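Local structure of protein-disulfide isomerase (Novosphingobium aromaticivorans, 3GMF) at residues R116-A121 with R125-M130; A68-C73 with S138-C143; D61-T66 with Q106-G111. The protein probably acts as a thioredoxin-fold thiol-disulfide oxidoreductase or isomerase, exchanging disulfide bonds in proteins. All coordinates share one frame; numbering follows the deposited sequence.

Contact 1: residues R116-A121 with R125-M130; sequences RTRAIA and RFYDFM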
ATOM      1  N   ARG A 116       2.921 -20.086   3.018  1.00 31.00           N
ATOM      2  CA  ARG A 116       3.526 -19.181   2.071  1.00 32.09           C
ATOM      3  C   ARG A 116       3.857 -17.819   2.680  1.00 30.36           C
ATOM      4  O   ARG A 116       4.861 -17.272   2.375  1.00 25.76           O
ATOM      5  CB  ARG A 116       2.704 -19.098   0.792  1.00 31.80           C
ATOM      6  CG  ARG A 116       1.480 -18.270   0.845  1.00 34.72           C
ATOM      7  CD  ARG A 116       0.724 -18.270  -0.466  1.00 36.70           C
ATOM      8  NE  ARG A 116       0.203 -19.554  -0.893  1.00 33.28           N
ATOM      9  CZ  ARG A 116      -0.283 -19.785  -2.098  1.00 31.45           C
ATOM     10  NH1 ARG A 116      -0.722 -20.953  -2.399  1.00 33.70           N
ATOM     11  NH2 ARG A 116      -0.285 -18.855  -3.006  1.00 41.94           N
ATOM     12  N   THR A 117       3.009 -17.315   3.563  1.00 26.90           N
ATOM     13  CA  THR A 117       3.222 -16.016   4.198  1.00 25.93           C
ATOM     14  C   THR A 117       4.468 -16.046   5.094  1.00 25.16           C
ATOM     15  O   THR A 117       5.274 -15.112   5.092  1.00 26.45           O
ATOM     16  CB  THR A 117       1.951 -15.562   4.974  1.00 28.56           C
ATOM     17  OG1 THR A 117       0.863 -15.430   4.033  1.00 29.62           O
ATOM     18  CG2 THR A 117       2.147 -14.228   5.659  1.00 32.21           C
ATOM     19  N   ARG A 118       4.623 -17.152   5.817  1.00 30.02           N
ATOM     20  CA  ARG A 118       5.792 -17.371   6.658  1.00 30.92           C
ATOM     21  C   ARG A 118       7.074 -17.482   5.823  1.00 27.72           C
ATOM     22  O   ARG A 118       8.086 -16.901   6.206  1.00 29.02           O
ATOM     23  CB  ARG A 118       5.599 -18.600   7.543  1.00 35.56           C
ATOM     24  CG  ARG A 118       4.756 -18.322   8.788  1.00 37.66           C
ATOM     25  CD  ARG A 118       4.877 -19.465   9.807  1.00 52.18           C
ATOM     26  NE  ARG A 118       3.848 -20.488   9.621  1.00 57.30           N
ATOM     27  CZ  ARG A 118       4.029 -21.649   8.990  1.00 62.42           C
ATOM     28  NH1 ARG A 118       3.018 -22.501   8.878  1.00 52.21           N
ATOM     29  NH2 ARG A 118       5.213 -21.966   8.470  1.00 66.82           N
ATOM     30  N   ALA A 119       7.007 -18.185   4.687  1.00 26.15           N
ATOM     31  CA  ALA A 119       8.155 -18.351   3.772  1.00 27.43           C
ATOM     32  C   ALA A 119       8.594 -17.011   3.205  1.00 28.43           C
ATOM     33  O   ALA A 119       9.794 -16.692   3.146  1.00 27.57           O
ATOM     34  CB  ALA A 119       7.807 -19.310   2.639  1.00 27.29           C
ATOM     35  N   ILE A 120       7.609 -16.211   2.796  1.00 26.06           N
ATOM     36  CA  ILE A 120       7.885 -14.890   2.259  1.00 20.33           C
ATOM     37  C   ILE A 120       8.506 -13.975   3.322  1.00 20.83           C
ATOM     38  O   ILE A 120       9.499 -13.281   3.057  1.00 23.14           O
ATOM     39  CB  ILE A 120       6.601 -14.255   1.685  1.00 22.87           C
ATOM     40  CG1 ILE A 120       6.202 -14.993   0.409  1.00 21.17           C
ATOM     41  CG2 ILE A 120       6.812 -12.773   1.375  1.00 24.80           C
ATOM     42  CD1 ILE A 120       4.778 -14.606  -0.119  1.00 26.72           C
ATOM     43  N   ALA A 121       7.900 -13.959   4.503  1.00 23.83           N
ATOM     44  CA  ALA A 121       8.393 -13.098   5.591  1.00 24.89           C
ATOM     45  C   ALA A 121       9.842 -13.473   5.935  1.00 26.21           C
ATOM     46  O   ALA A 121      10.660 -12.605   6.257  1.00 28.75           O
ATOM     47  CB  ALA A 121       7.522 -13.210   6.784  1.00 27.71           C
ATOM     48  N   ARG A 125      13.037 -11.086   4.929  1.00 28.50           N
ATOM     49  CA  ARG A 125      13.607 -10.611   6.194  1.00 33.82           C
ATOM     50  C   ARG A 125      12.731  -9.583   6.913  1.00 34.60           C
ATOM     51  O   ARG A 125      13.218  -8.567   7.434  1.00 32.59           O
ATOM     52  CB  ARG A 125      15.037 -10.084   5.984  1.00 36.49           C
ATOM     53  CG  ARG A 125      16.068 -11.173   5.690  1.00 47.64           C
ATOM     54  CD  ARG A 125      17.415 -10.568   5.258  1.00 50.33           C
ATOM     55  NE  ARG A 125      17.784  -9.378   6.036  1.00 65.07           N
ATOM     56  CZ  ARG A 125      18.404  -9.388   7.218  1.00 71.90           C
ATOM     57  NH1 ARG A 125      18.745 -10.533   7.804  1.00 72.48           N
ATOM     58  NH2 ARG A 125      18.680  -8.240   7.825  1.00 70.66           N
ATOM     59  N   PHE A 126      11.426  -9.854   6.932  1.00 27.94           N
ATOM     60  CA  PHE A 126      10.472  -8.919   7.535  1.00 28.45           C
ATOM     61  C   PHE A 126      10.511  -8.933   9.080  1.00 27.95           C
ATOM     62  O   PHE A 126      10.130  -7.959   9.735  1.00 29.03           O
ATOM     63  CB  PHE A 126       9.063  -9.210   7.002  1.00 27.44           C
ATOM     64  CG  PHE A 126       8.854  -8.768   5.574  1.00 24.31           C
ATOM     65  CD1 PHE A 126       9.629  -7.750   5.014  1.00 27.13           C
ATOM     66  CD2 PHE A 126       7.841  -9.345   4.797  1.00 27.88           C
ATOM     67  CE1 PHE A 126       9.416  -7.313   3.683  1.00 28.85           C
ATOM     68  CE2 PHE A 126       7.614  -8.923   3.486  1.00 25.47           C
ATOM     69  CZ  PHE A 126       8.409  -7.903   2.922  1.00 23.66           C
ATOM     70  N   TYR A 127      10.960 -10.045   9.651  1.00 31.33           N
ATOM     71  CA  TYR A 127      11.152 -10.132  11.100  1.00 35.87           C
ATOM     72  C   TYR A 127      12.167  -9.088  11.566  1.00 36.06           C
ATOM     73  O   TYR A 127      11.866  -8.321  12.477  1.00 34.39           O
ATOM     74  CB  TYR A 127      11.539 -11.556  11.523  1.00 36.91           C
ATOM     75  CG  TYR A 127      10.525 -12.596  11.099  1.00 42.65           C
ATOM     76  CD1 TYR A 127       9.351 -12.793  11.827  1.00 38.55           C
ATOM     77  CD2 TYR A 127      10.734 -13.375   9.957  1.00 43.63           C
ATOM     78  CE1 TYR A 127       8.402 -13.736  11.429  1.00 40.56           C
ATOM     79  CE2 TYR A 127       9.795 -14.328   9.553  1.00 34.90           C
ATOM     80  CZ  TYR A 127       8.629 -14.499  10.298  1.00 38.92           C
ATOM     81  OH  TYR A 127       7.711 -15.447   9.899  1.00 46.58           O
ATOM     82  N   ASP A 128      13.329  -9.031  10.903  1.00 35.26           N
ATOM     83  CA  ASP A 128      14.358  -8.016  11.179  1.00 38.88           C
ATOM     84  C   ASP A 128      13.905  -6.585  10.857  1.00 40.46           C
ATOM     85  O   ASP A 128      14.127  -5.673  11.658  1.00 38.47           O
ATOM     86  CB  ASP A 128      15.669  -8.338  10.435  1.00 42.44           C
ATOM     87  CG  ASP A 128      16.421  -9.529  11.037  1.00 51.53           C
ATOM     88  OD1 ASP A 128      15.980 -10.089  12.066  1.00 49.98           O
ATOM     89  OD2 ASP A 128      17.466  -9.917  10.468  1.00 56.80           O
ATOM     90  N   PHE A 129      13.267  -6.394   9.697  1.00 31.46           N
ATOM     91  CA  PHE A 129      12.718  -5.097   9.298  1.00 31.06           C
ATOM     92  C   PHE A 129      11.757  -4.524  10.359  1.00 33.73           C
ATOM     93  O   PHE A 129      11.827  -3.340  10.710  1.00 38.33           O
ATOM     94  CB  PHE A 129      11.997  -5.219   7.930  1.00 34.68           C
ATOM     95  CG  PHE A 129      11.611  -3.895   7.313  1.00 28.34           C
ATOM     96  CD1 PHE A 129      12.494  -3.223   6.473  1.00 32.67           C
ATOM     97  CD2 PHE A 129      10.356  -3.334   7.546  1.00 34.72           C
ATOM     98  CE1 PHE A 129      12.143  -2.006   5.892  1.00 30.39           C
ATOM     99  CE2 PHE A 129      10.004  -2.121   6.978  1.00 35.54           C
ATOM    100  CZ  PHE A 129      10.895  -1.455   6.145  1.00 35.74           C
ATOM    101  N   MET A 130      10.868  -5.364  10.873  1.00 29.57           N
ATOM    102  CA  MET A 130       9.855  -4.911  11.829  1.00 29.49           C
ATOM    103  C   MET A 130      10.355  -4.845  13.276  1.00 32.17           C
ATOM    104  O   MET A 130       9.838  -4.057  14.079  1.00 38.31           O
ATOM    105  CB  MET A 130       8.587  -5.747  11.697  1.00 32.98           C
ATOM    106  CG  MET A 130       7.828  -5.440  10.396  1.00 22.83           C
ATOM    107  SD  MET A 130       7.439  -3.698  10.116  1.00 24.87           S
ATOM    108  CE  MET A 130       6.435  -3.323  11.551  1.00 33.30           C
TER
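A121 O in the last turns of helix 113-123 accepts a hydrogen bond from F126 N at 2.9 Å, in the carbonyl plane, and the axis of 126-130 then runs at 65° to that of 116-121. This six-to-one bond belongs to a Schellman motif. R125 takes the positive phi and also stands at the N-cap position of the next helix. A121 is the residue both aromatic rings close upon. With CG of Y127 beside its backbone N (chi1 -57°), the ring folds back along A121. Its CE2 lies 3.7 Å from A121 C, and its OH lies 3.8 Å from A121 CB. F126 brings CD2 to 3.9 Å from A121 CA. Its CE2 comes more loosely toward I120 CG2. Within 125-130, R125 NH1 makes a salt bridge to D128 OD2. Replacing Y127 by an alanine would probably leave a gap beside A121 and deprive R137 of its cation-pi partner. Y127 continues onto L140 and L144 of helix 137-144, and A121 also touches L144. F126 turns to T66 and V67 of helix 62-73 and meets W93 edge-to-face.

Contact 2: residues A68-C73 with S138-C143; sequences ALITNC and STLDRC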
ATOM      1  N   ALA A  68       1.047  -5.924   3.309  1.00 21.29           N
ATOM      2  CA  ALA A  68      -0.249  -5.328   3.630  1.00 24.65           C
ATOM      3  C   ALA A  68      -0.850  -5.904   4.915  1.00 22.46           C
ATOM      4  O   ALA A  68      -1.520  -5.192   5.652  1.00 26.22           O
ATOM      5  CB  ALA A  68      -1.226  -5.454   2.451  1.00 20.75           C
ATOM      6  N   LEU A  69      -0.578  -7.174   5.211  1.00 19.63           N
ATOM      7  CA  LEU A  69      -1.000  -7.702   6.516  1.00 20.33           C
ATOM      8  C   LEU A  69      -0.338  -6.927   7.640  1.00 25.65           C
ATOM      9  O   LEU A  69      -1.019  -6.534   8.592  1.00 30.12           O
ATOM     10  CB  LEU A  69      -0.730  -9.204   6.645  1.00 22.52           C
ATOM     11  CG  LEU A  69      -1.666 -10.068   5.794  1.00 24.19           C
ATOM     12  CD1 LEU A  69      -1.002 -11.444   5.583  1.00 23.42           C
ATOM     13  CD2 LEU A  69      -3.101 -10.147   6.385  1.00 25.60           C
ATOM     14  N   ILE A  70       0.953  -6.649   7.499  1.00 23.62           N
ATOM     15  CA  ILE A  70       1.719  -5.928   8.519  1.00 26.49           C
ATOM     16  C   ILE A  70       1.172  -4.513   8.690  1.00 30.40           C
ATOM     17  O   ILE A  70       0.776  -4.137   9.799  1.00 26.99           O
ATOM     18  CB  ILE A  70       3.231  -5.910   8.228  1.00 23.62           C
ATOM     19  CG1 ILE A  70       3.789  -7.341   8.071  1.00 25.52           C
ATOM     20  CG2 ILE A  70       3.990  -5.151   9.324  1.00 28.64           C
ATOM     21  CD1 ILE A  70       5.218  -7.395   7.510  1.00 27.39           C
ATOM     22  N   THR A  71       1.102  -3.746   7.598  1.00 25.24           N
ATOM     23  CA  THR A  71       0.645  -2.340   7.699  1.00 25.38           C
ATOM     24  C   THR A  71      -0.819  -2.215   8.173  1.00 25.44           C
ATOM     25  O   THR A  71      -1.179  -1.244   8.855  1.00 31.81           O
ATOM     26  CB  THR A  71       0.887  -1.551   6.381  1.00 24.59           C
ATOM     27  OG1 THR A  71       0.024  -2.067   5.356  1.00 24.99           O
ATOM     28  CG2 THR A  71       2.346  -1.675   5.932  1.00 24.92           C
ATOM     29  N   ASN A  72      -1.646  -3.216   7.872  1.00 26.13           N
ATOM     30  CA  ASN A  72      -3.044  -3.193   8.308  1.00 24.43           C
ATOM     31  C   ASN A  72      -3.308  -3.746   9.712  1.00 32.34           C
ATOM     32  O   ASN A  72      -4.442  -3.632  10.192  1.00 29.92           O
ATOM     33  CB  ASN A  72      -3.966  -3.863   7.285  1.00 22.99           C
ATOM     34  CG  ASN A  72      -4.170  -3.008   6.041  1.00 27.45           C
ATOM     35  OD1 ASN A  72      -5.159  -2.276   5.936  1.00 27.04           O
ATOM     36  ND2 ASN A  72      -3.227  -3.092   5.097  1.00 27.20           N
ATOM     37  N   CYS A  73      -2.281  -4.269  10.355  1.00 34.50           N
ATOM     38  CA  CYS A  73      -2.473  -4.876  11.703  0.50 40.12           C
ATOM     39  C   CYS A  73      -2.152  -3.870  12.776  1.00 42.67           C
ATOM     40  O   CYS A  73      -2.569  -4.079  13.882  1.00 42.55           O
ATOM     41  CB  CYS A  73      -1.699  -6.198  11.902  0.50 39.41           C
ATOM     42  SG  CYS A  73       0.086  -6.093  12.285  0.50 49.95           S
ATOM     43  N   SER A 138       6.576 -12.296  18.074  1.00 54.18           N
ATOM     44  CA  SER A 138       5.249 -12.762  18.487  0.50 53.89           C
ATOM     45  C   SER A 138       4.119 -11.887  17.937  1.00 53.55           C
ATOM     46  O   SER A 138       3.079 -12.399  17.519  1.00 53.23           O
ATOM     47  CB  SER A 138       5.154 -12.865  20.017  0.50 54.95           C
ATOM     48  OG  SER A 138       5.358 -11.605  20.640  0.50 51.95           O
ATOM     49  N   THR A 139       4.330 -10.569  17.950  1.00 48.19           N
ATOM     50  CA  THR A 139       3.360  -9.626  17.391  1.00 46.45           C
ATOM     51  C   THR A 139       3.285  -9.813  15.869  1.00 41.49           C
ATOM     52  O   THR A 139       2.188  -9.831  15.296  1.00 39.90           O
ATOM     53  CB  THR A 139       3.717  -8.162  17.745  1.00 48.06           C
ATOM     54  OG1 THR A 139       3.876  -8.045  19.163  1.00 57.14           O
ATOM     55  CG2 THR A 139       2.629  -7.183  17.287  1.00 44.49           C
ATOM     56  N   LEU A 140       4.446  -9.993  15.231  1.00 35.61           N
ATOM     57  CA  LEU A 140       4.481 -10.192  13.769  1.00 35.81           C
ATOM     58  C   LEU A 140       3.873 -11.539  13.356  1.00 37.84           C
ATOM     59  O   LEU A 140       3.126 -11.600  12.374  1.00 36.23           O
ATOM     60  CB  LEU A 140       5.893  -9.980  13.183  1.00 34.36           C
ATOM     61  CG  LEU A 140       6.088 -10.116  11.656  1.00 31.07           C
ATOM     62  CD1 LEU A 140       5.106  -9.256  10.870  1.00 43.96           C
ATOM     63  CD2 LEU A 140       7.495  -9.779  11.237  1.00 33.27           C
ATOM     64  N   ASP A 141       4.145 -12.596  14.124  1.00 37.16           N
ATOM     65  CA  ASP A 141       3.525 -13.916  13.891  1.00 44.33           C
ATOM     66  C   ASP A 141       1.993 -13.872  13.848  1.00 43.34           C
ATOM     67  O   ASP A 141       1.388 -14.480  12.960  1.00 42.68           O
ATOM     68  CB  ASP A 141       3.942 -14.936  14.964  1.00 49.49           C
ATOM     69  CG  ASP A 141       5.368 -15.428  14.795  1.00 56.83           C
ATOM     70  OD1 ASP A 141       5.917 -15.344  13.675  1.00 52.75           O
ATOM     71  OD2 ASP A 141       5.938 -15.906  15.800  1.00 67.98           O
ATOM     72  N   ARG A 142       1.392 -13.171  14.815  1.00 41.54           N
ATOM     73  CA  ARG A 142      -0.059 -13.021  14.912  1.00 46.44           C
ATOM     74  C   ARG A 142      -0.584 -12.284  13.686  1.00 49.33           C
ATOM     75  O   ARG A 142      -1.580 -12.700  13.082  1.00 49.26           O
ATOM     76  CB  ARG A 142      -0.458 -12.250  16.175  1.00 48.68           C
ATOM     77  CG  ARG A 142      -0.358 -13.039  17.469  1.00 48.78           C
ATOM     78  CD  ARG A 142      -1.120 -12.349  18.611  1.00 56.20           C
ATOM     79  NE  ARG A 142      -0.848 -10.910  18.721  1.00 62.39           N
ATOM     80  CZ  ARG A 142       0.168 -10.369  19.398  1.00 63.26           C
ATOM     81  NH1 ARG A 142       1.048 -11.132  20.041  1.00 60.99           N
ATOM     82  NH2 ARG A 142       0.308  -9.050  19.429  1.00 61.65           N
ATOM     83  N   CYS A 143       0.100 -11.208  13.315  1.00 47.08           N
ATOM     84  CA  CYS A 143      -0.237 -10.396  12.143  0.50 43.66           C
ATOM     85  C   CYS A 143      -0.206 -11.265  10.866  1.00 41.24           C
ATOM     86  O   CYS A 143      -1.139 -11.238  10.064  1.00 39.41           O
ATOM     87  CB  CYS A 143       0.670  -9.149  11.984  0.50 46.02           C
ATOM     88  SG  CYS A 143       0.512  -7.843  13.257  0.50 49.31           S
TER
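C73 carries SG between its backbone N and carbonyl carbon (chi1 80°), while C143 sets SG beside its backbone N (chi1 -67°), and the two sulfurs meet in a disulfide. The bond between C73 SG and C143 SG measures 2.0 Å. Its chi3 of 79° is close to the relaxed value near 90°, and its positive sign gives a right-handed disulfide. Both cysteines were modelled in two conformers, so these values describe one of them. C73 CA and C143 CA, the nearest CA pair of the two segments, are 6.0 Å apart. Helices 62-73 and 137-144 cross steeply here, with segment axes 9.7 Å apart.

A smaller apolar contact flanks the bridge. L140 reaches helix 62-73 with its CD1, which lies 3.6 Å from I70 CG1, and I70 CD1 is nearly as close. The two side chains meet at a slant. L69 CB packs against the backbone, 4.0 Å from C143 O. Near the end of helix 62-73, A68 O is gripped twice. N72 N and N72 ND2 reach it from opposite faces of its plane, the side-chain bond from N72 ND2 to A68 O being 2.8 Å long. N72 ND2 also bonds N57 OD1. Beyond the pair, I70 touches M130 and L140 touches Y127, which joins helix 126-131 to the same cluster.

The bridge is a covalent tie across the 69 residues between C73 and C143, a largely helical part of the chain. It is distinct from a CxxC sequence at a helix start in this chain, which is consistent with a thioredoxin-type active site. Reduction would probably leave these two segments in touch mainly through apolar packing.

Contact 3: residues D61-T66 with Q106-G111; sequences DPIDMT and QRWFNG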
ATOM      1  N   ASP A  61      -0.041  -9.515  -5.397  1.00 22.70           N
ATOM      2  CA  ASP A  61       0.764 -10.760  -5.284  1.00 18.67           C
ATOM      3  C   ASP A  61       0.948 -11.088  -3.781  1.00 20.57           C
ATOM      4  O   ASP A  61       0.632 -10.266  -2.918  1.00 19.73           O
ATOM      5  CB  ASP A  61       2.102 -10.618  -6.060  1.00 20.26           C
ATOM      6  CG  ASP A  61       3.005  -9.533  -5.482  1.00 21.28           C
ATOM      7  OD1 ASP A  61       3.411  -9.692  -4.321  1.00 21.50           O
ATOM      8  OD2 ASP A  61       3.282  -8.532  -6.189  1.00 22.40           O
ATOM      9  N   PRO A  62       1.393 -12.321  -3.455  1.00 19.76           N
ATOM     10  CA  PRO A  62       1.451 -12.700  -2.045  1.00 20.80           C
ATOM     11  C   PRO A  62       2.539 -11.962  -1.241  1.00 20.62           C
ATOM     12  O   PRO A  62       2.452 -11.939  -0.019  1.00 21.93           O
ATOM     13  CB  PRO A  62       1.732 -14.217  -2.086  1.00 22.92           C
ATOM     14  CG  PRO A  62       1.454 -14.622  -3.487  1.00 31.44           C
ATOM     15  CD  PRO A  62       1.770 -13.437  -4.341  1.00 26.32           C
ATOM     16  N   ILE A  63       3.555 -11.421  -1.918  1.00 18.96           N
ATOM     17  CA  ILE A  63       4.586 -10.610  -1.220  1.00 19.77           C
ATOM     18  C   ILE A  63       3.969  -9.278  -0.745  1.00 21.74           C
ATOM     19  O   ILE A  63       4.082  -8.888   0.431  1.00 22.46           O
ATOM     20  CB  ILE A  63       5.796 -10.369  -2.114  1.00 22.12           C
ATOM     21  CG1 ILE A  63       6.429 -11.709  -2.496  1.00 24.23           C
ATOM     22  CG2 ILE A  63       6.902  -9.558  -1.365  1.00 20.82           C
ATOM     23  CD1 ILE A  63       7.301 -11.586  -3.735  1.00 27.86           C
ATOM     24  N   ASP A  64       3.306  -8.609  -1.681  1.00 21.29           N
ATOM     25  CA  ASP A  64       2.416  -7.455  -1.413  1.00 18.43           C
ATOM     26  C   ASP A  64       1.439  -7.753  -0.266  1.00 19.96           C
ATOM     27  O   ASP A  64       1.329  -6.970   0.686  1.00 19.70           O
ATOM     28  CB  ASP A  64       1.642  -7.162  -2.705  1.00 19.90           C
ATOM     29  CG  ASP A  64       1.075  -5.746  -2.766  1.00 21.60           C
ATOM     30  OD1 ASP A  64       1.232  -4.947  -1.809  1.00 21.39           O
ATOM     31  OD2 ASP A  64       0.459  -5.439  -3.814  1.00 23.98           O
ATOM     32  N   MET A  65       0.753  -8.897  -0.360  1.00 21.88           N
ATOM     33  CA  MET A  65      -0.201  -9.323   0.683  1.00 18.86           C
ATOM     34  C   MET A  65       0.476  -9.380   2.052  1.00 22.55           C
ATOM     35  O   MET A  65      -0.100  -8.945   3.043  1.00 20.94           O
ATOM     36  CB  MET A  65      -0.835 -10.689   0.360  1.00 18.86           C
ATOM     37  CG  MET A  65      -1.916 -11.086   1.398  1.00 22.90           C
ATOM     38  SD  MET A  65      -3.364  -9.954   1.602  1.00 15.86           S
ATOM     39  CE  MET A  65      -4.357 -10.636   0.265  1.00 24.78           C
ATOM     40  N   THR A  66       1.686  -9.950   2.094  1.00 23.24           N
ATOM     41  CA  THR A  66       2.425 -10.093   3.362  1.00 24.40           C
ATOM     42  C   THR A  66       2.718  -8.718   3.972  1.00 21.87           C
ATOM     43  O   THR A  66       2.491  -8.498   5.160  1.00 23.43           O
ATOM     44  CB  THR A  66       3.726 -10.898   3.149  1.00 24.36           C
ATOM     45  OG1 THR A  66       3.418 -12.174   2.575  1.00 24.09           O
ATOM     46  CG2 THR A  66       4.492 -11.108   4.494  1.00 24.83           C
ATOM     47  N   GLN A 106       8.967 -21.076  -5.525  1.00 25.48           N
ATOM     48  CA  GLN A 106       7.933 -22.114  -5.437  0.50 24.37           C
ATOM     49  C   GLN A 106       7.124 -22.002  -4.143  1.00 25.45           C
ATOM     50  O   GLN A 106       5.898 -22.225  -4.113  1.00 26.00           O
ATOM     51  CB  GLN A 106       8.567 -23.512  -5.532  0.50 20.77           C
ATOM     52  CG  GLN A 106       9.120 -23.886  -6.918  0.50 19.77           C
ATOM     53  CD  GLN A 106       8.047 -24.074  -8.006  0.50 25.69           C
ATOM     54  OE1 GLN A 106       6.844 -24.194  -7.722  0.50 25.03           O
ATOM     55  NE2 GLN A 106       8.493 -24.114  -9.264  0.50 29.93           N
ATOM     56  N   ARG A 107       7.817 -21.665  -3.070  1.00 23.56           N
ATOM     57  CA  ARG A 107       7.181 -21.561  -1.752  1.00 28.25           C
ATOM     58  C   ARG A 107       6.261 -20.342  -1.607  1.00 28.35           C
ATOM     59  O   ARG A 107       5.410 -20.319  -0.718  1.00 28.65           O
ATOM     60  CB  ARG A 107       8.253 -21.537  -0.668  1.00 27.75           C
ATOM     61  CG  ARG A 107       9.073 -22.826  -0.569  1.00 28.05           C
ATOM     62  CD  ARG A 107      10.553 -22.567  -0.265  1.00 45.25           C
ATOM     63  NE  ARG A 107      10.824 -21.817   0.964  1.00 44.44           N
ATOM     64  CZ  ARG A 107      11.147 -20.522   1.010  1.00 50.09           C
ATOM     65  NH1 ARG A 107      11.385 -19.944   2.190  1.00 47.10           N
ATOM     66  NH2 ARG A 107      11.208 -19.795  -0.115  1.00 28.21           N
ATOM     67  N   TRP A 108       6.416 -19.328  -2.466  1.00 19.93           N
ATOM     68  CA  TRP A 108       5.554 -18.152  -2.356  1.00 20.39           C
ATOM     69  C   TRP A 108       4.175 -18.395  -2.945  1.00 24.00           C
ATOM     70  O   TRP A 108       3.244 -17.635  -2.676  1.00 25.00           O
ATOM     71  CB  TRP A 108       6.167 -16.926  -3.051  1.00 21.64           C
ATOM     72  CG  TRP A 108       7.618 -16.623  -2.696  1.00 19.25           C
ATOM     73  CD1 TRP A 108       8.312 -17.005  -1.578  1.00 25.48           C
ATOM     74  CD2 TRP A 108       8.502 -15.817  -3.470  1.00 20.98           C
ATOM     75  NE1 TRP A 108       9.597 -16.503  -1.620  1.00 22.67           N
ATOM     76  CE2 TRP A 108       9.746 -15.768  -2.775  1.00 22.03           C
ATOM     77  CE3 TRP A 108       8.373 -15.145  -4.695  1.00 21.26           C
ATOM     78  CZ2 TRP A 108      10.842 -15.060  -3.260  1.00 23.68           C
ATOM     79  CZ3 TRP A 108       9.464 -14.439  -5.187  1.00 21.39           C
ATOM     80  CH2 TRP A 108      10.698 -14.417  -4.468  1.00 22.04           C
ATOM     81  N   PHE A 109       4.056 -19.430  -3.782  1.00 26.40           N
ATOM     82  CA  PHE A 109       2.883 -19.533  -4.681  1.00 30.21           C
ATOM     83  C   PHE A 109       2.144 -20.837  -4.547  1.00 33.34           C
ATOM     84  O   PHE A 109       1.277 -21.145  -5.373  1.00 34.51           O
ATOM     85  CB  PHE A 109       3.271 -19.346  -6.165  1.00 33.33           C
ATOM     86  CG  PHE A 109       3.796 -17.986  -6.485  1.00 28.32           C
ATOM     87  CD1 PHE A 109       2.967 -16.877  -6.486  1.00 25.12           C
ATOM     88  CD2 PHE A 109       5.139 -17.815  -6.771  1.00 29.17           C
ATOM     89  CE1 PHE A 109       3.466 -15.608  -6.768  1.00 28.83           C
ATOM     90  CE2 PHE A 109       5.644 -16.568  -7.034  1.00 23.61           C
ATOM     91  CZ  PHE A 109       4.813 -15.457  -7.046  1.00 23.77           C
ATOM     92  N   ASN A 110       2.493 -21.583  -3.507  1.00 31.39           N
ATOM     93  CA  ASN A 110       2.029 -22.946  -3.274  1.00 38.76           C
ATOM     94  C   ASN A 110       1.874 -23.197  -1.786  1.00 42.85           C
ATOM     95  O   ASN A 110       2.547 -22.564  -0.972  1.00 43.57           O
ATOM     96  CB  ASN A 110       3.022 -23.956  -3.852  1.00 39.49           C
ATOM     97  CG  ASN A 110       2.997 -23.979  -5.354  1.00 47.55           C
ATOM     98  OD1 ASN A 110       1.973 -24.325  -5.957  1.00 36.06           O
ATOM     99  ND2 ASN A 110       4.107 -23.575  -5.980  1.00 40.74           N
ATOM    100  N   GLY A 111       0.997 -24.130  -1.429  1.00 42.65           N
ATOM    101  CA  GLY A 111       0.716 -24.380  -0.019  1.00 41.28           C
ATOM    102  C   GLY A 111      -0.370 -23.448   0.495  1.00 37.17           C
ATOM    103  O   GLY A 111      -0.992 -22.707  -0.270  1.00 39.97           O
TER
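P62 opens helix 62-73 and meets W108 and F109 of the loop that leads into helix 113-123. The helix start is capped by D61, whose OD1 accepts from D64 N at 2.9 Å. That bond is nearly straight, at 170°. Farther in, P62 O receives both T66 N and T66 OG1. On the loop side, Q106 to F109 form a type I turn. N110 ND2 returns to Q106 O at 2.9 Å, on a lone pair of that carbonyl, and so ties the chain after the turn to its first residue.

The proline ring makes the contact mainly with CG and CD. P62 CG rests 3.6 Å from W108 O. P62 CD lies 3.7 Å from F109 CE1, and the two side chains cross at about a right angle. I63 has CG1 beside its backbone N (chi1 -61°), an arrangement that sends CD1 toward the indole. I63 CD1 sits 4.2 Å from the centre of the six-membered ring of W108, an off-centre CH-pi contact. Its nearest indole atom is W108 CE3, at 3.8 Å from I63 CD1. W108 CB in turn lies over one face of the F109 ring, toward its rim.

W108 NE1 bonds D123 OD2, which helps to hold the rotation of the indole, and D123 also bridges to R107. I120 of helix 113-123 touches P62, T66 and W108, so that helix packs against both sides of the contact.

Overall arrangement
Contact 2 is the most buried of the three, while contacts 1 and 3 each pair buried residues with exposed ones. Contacts 2 and 3 share helix 62-73: contact 3 takes its start and contact 2 its end. Contacts 1 and 2 touch directly, through Y127 and F126 on L140 and through M130 on I70. Contacts 1 and 3 meet at R116, whose NH1 probably bonds G111 O. The chemistry differs. Contact 1 is a local helix-to-helix turn held by a backbone bond and aromatic packing. Contact 2 joins segments far apart in sequence by a disulfide, with I70-L140 packing beside it. Contact 3 joins a helix start to a loop by apolar and CH-pi contacts.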